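GTP cyclohydrolase 1 type 2 homolog (Staphylococcus aureus subsp. aureus, PDB 3LNL) is of unknown function but binds zinc at a dinuclear centre and assembles into a toroid-shaped hexamer of the NIF3 family, its central cavity capped by PII-like domains. Local coordinates at residues Pro70-Gly75 with Leu86-Leu91. The protein carries 2 engineered substitutions. Residues are numbered along the deposited sequence; the frame is centred on the assembly and turned at random.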
loop_
_atom_site.group_PDB
_atom_site.type_symbol
_atom_site.label_atom_id
_atom_site.label_comp_id
_atom_site.label_asym_id
_atom_site.label_seq_id
_atom_site.Cartn_x
_atom_site.Cartn_y
_atom_site.Cartn_z
ATOM N N PRO B 70 -3.127 -26.790 -6.613
ATOM C CA PRO B 70 -2.443 -26.453 -7.860
ATOM C C PRO B 70 -0.944 -26.727 -7.714
ATOM O O PRO B 70 -0.274 -26.211 -6.827
ATOM C CB PRO B 70 -2.760 -24.950 -8.037
ATOM C CG PRO B 70 -3.037 -24.461 -6.702
ATOM C CD PRO B 70 -3.584 -25.591 -5.904
ATOM N N LEU B 71 -0.395 -27.541 -8.602
ATOM C CA LEU B 71 1.003 -27.899 -8.524
ATOM C C LEU B 71 1.859 -26.653 -8.767
ATOM O O LEU B 71 2.969 -26.542 -8.229
ATOM C CB LEU B 71 1.311 -28.955 -9.568
ATOM C CG LEU B 71 2.726 -29.516 -9.677
ATOM C CD1 LEU B 71 3.155 -30.198 -8.332
ATOM C CD2 LEU B 71 2.848 -30.464 -10.864
ATOM N N ILE B 72 1.365 -25.773 -9.626
ATOM C CA ILE B 72 1.999 -24.462 -9.844
ATOM C C ILE B 72 1.090 -23.469 -9.182
ATOM O O ILE B 72 -0.083 -23.374 -9.535
ATOM C CB ILE B 72 2.176 -24.109 -11.321
ATOM C CG1 ILE B 72 3.086 -25.130 -12.004
ATOM C CG2 ILE B 72 2.778 -22.622 -11.486
ATOM C CD1 ILE B 72 3.081 -25.010 -13.564
ATOM N N PHE B 73 1.591 -22.791 -8.168
ATOM C CA PHE B 73 0.776 -21.822 -7.455
ATOM C C PHE B 73 1.349 -20.454 -7.665
ATOM O O PHE B 73 0.821 -19.691 -8.460
ATOM C CB PHE B 73 0.605 -22.195 -5.990
ATOM C CG PHE B 73 -0.255 -21.256 -5.241
ATOM C CD1 PHE B 73 -1.558 -20.985 -5.668
ATOM C CD2 PHE B 73 0.222 -20.622 -4.098
ATOM C CE1 PHE B 73 -2.364 -20.100 -4.990
ATOM C CE2 PHE B 73 -0.595 -19.693 -3.387
ATOM C CZ PHE B 73 -1.875 -19.431 -3.839
ATOM N N LYS B 74 2.455 -20.133 -7.030
ATOM C CA LYS B 74 3.121 -18.912 -7.419
ATOM C C LYS B 74 4.005 -19.300 -8.619
ATOM O O LYS B 74 4.510 -20.419 -8.732
ATOM C CB LYS B 74 3.859 -18.289 -6.230
ATOM C CG LYS B 74 2.880 -18.006 -5.081
ATOM C CD LYS B 74 3.089 -16.659 -4.377
ATOM C CE LYS B 74 1.833 -16.204 -3.585
ATOM N NZ LYS B 74 1.520 -17.053 -2.365
ATOM N N GLY B 75 4.180 -18.413 -9.558
ATOM C CA GLY B 75 4.825 -18.877 -10.754
ATOM C C GLY B 75 6.170 -19.595 -10.522
ATOM O O GLY B 75 6.940 -19.280 -9.594
ATOM N N LEU B 86 10.966 -31.576 -11.068
ATOM C CA LEU B 86 11.005 -32.965 -11.506
ATOM C C LEU B 86 9.599 -33.465 -11.844
ATOM O O LEU B 86 9.415 -34.155 -12.819
ATOM C CB LEU B 86 11.635 -33.813 -10.393
ATOM C CG LEU B 86 12.127 -35.203 -10.750
ATOM C CD1 LEU B 86 13.333 -35.109 -11.667
ATOM C CD2 LEU B 86 12.488 -35.988 -9.463
ATOM N N ILE B 87 8.598 -33.033 -11.100
ATOM C CA ILE B 87 7.229 -33.464 -11.305
ATOM C C ILE B 87 6.674 -32.797 -12.603
ATOM O O ILE B 87 6.085 -33.459 -13.482
ATOM C CB ILE B 87 6.306 -33.081 -10.114
ATOM C CG1 ILE B 87 6.760 -33.762 -8.806
ATOM C CG2 ILE B 87 4.871 -33.477 -10.381
ATOM C CD1 ILE B 87 6.056 -33.235 -7.587
ATOM N N ILE B 88 6.941 -31.502 -12.758
ATOM C CA ILE B 88 6.384 -30.754 -13.868
ATOM C C ILE B 88 7.008 -31.283 -15.165
ATOM O O ILE B 88 6.318 -31.475 -16.182
ATOM C CB ILE B 88 6.656 -29.247 -13.677
ATOM C CG1 ILE B 88 5.868 -28.684 -12.485
ATOM C CG2 ILE B 88 6.356 -28.470 -14.981
ATOM C CD1 ILE B 88 6.431 -27.266 -11.994
ATOM N N ARG B 89 8.333 -31.477 -15.146
ATOM C CA ARG B 89 9.058 -32.048 -16.292
ATOM C C ARG B 89 8.555 -33.456 -16.654
ATOM O O ARG B 89 8.424 -33.783 -17.819
ATOM C CB ARG B 89 10.580 -32.083 -16.055
ATOM C CG ARG B 89 11.220 -30.675 -15.887
ATOM C CD ARG B 89 12.617 -30.713 -15.305
ATOM N NE ARG B 89 13.488 -31.544 -16.126
ATOM C CZ ARG B 89 14.071 -31.168 -17.259
ATOM N NH1 ARG B 89 14.015 -29.899 -17.725
ATOM N NH2 ARG B 89 14.791 -32.040 -17.908
ATOM N N LYS B 90 8.262 -34.273 -15.656
ATOM C CA LYS B 90 7.775 -35.602 -15.936
ATOM C C LYS B 90 6.400 -35.557 -16.618
ATOM O O LYS B 90 6.172 -36.323 -17.546
ATOM C CB LYS B 90 7.777 -36.474 -14.669
ATOM C CG LYS B 90 7.445 -37.984 -14.972
ATOM C CD LYS B 90 8.272 -38.930 -14.135
ATOM C CE LYS B 90 8.261 -40.374 -14.611
ATOM N NZ LYS B 90 8.822 -41.168 -13.469
ATOM N N LEU B 91 5.520 -34.652 -16.183
ATOM C CA LEU B 91 4.183 -34.466 -16.807
ATOM C C LEU B 91 4.377 -34.153 -18.281
ATOM O O LEU B 91 3.783 -34.774 -19.161
ATOM C CB LEU B 91 3.392 -33.324 -16.111
ATOM C CG LEU B 91 2.894 -33.665 -14.709
ATOM C CD1 LEU B 91 2.515 -32.419 -13.828
ATOM C CD2 LEU B 91 1.718 -34.669 -14.818
#
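L71 pushes one methyl, CD2, into a hollow on helix 83-93 whose walls are I87, I88 and L91. Three distances define the fit: L71 CD2 lies 3.6 Å from L91 CD1, 3.7 Å from I87 CG2 and 3.9 Å from I88 CG1. I87, I88 and L91 fall on one side of the helix, spaced i, i+1 and i+4, which is how their side chains come to frame a single dimple. L71 reaches it because CG stands anti to the backbone N (chi1 -179°), extending the side chain from the loop; it meets L91 tip to tip but passes I87 obliquely. The walls differ in kind: I87 offers its branch methyl, I88 its chain carbon CG1, L91 a terminal methyl. In the N-terminal NIF3 domain, this joins the loop after strand 64-67 to the helix that precedes strand 97-100, and L98 of that strand also touches both L71 and L91. Residues 70-75 come straight after H68 and H69 in the same loop, each a ligand of a zinc ion in the dinuclear site; the side chain of L71 itself is about 13 Å from a zinc. Beside this methyl, a second, smaller contact sets I72 against I88, the two side chains crossing at about a right angle with I72 CG1 4.0 Å from I88 CD1. I88 is thus used twice, CG1 bordering the hollow and CD1 meeting I72. No hydrogen bond spans the segments; the backbone carbonyl of I72 instead accepts one from N28 ND2. V76 of a second subunit packs on I72, and L79 of that subunit on I88.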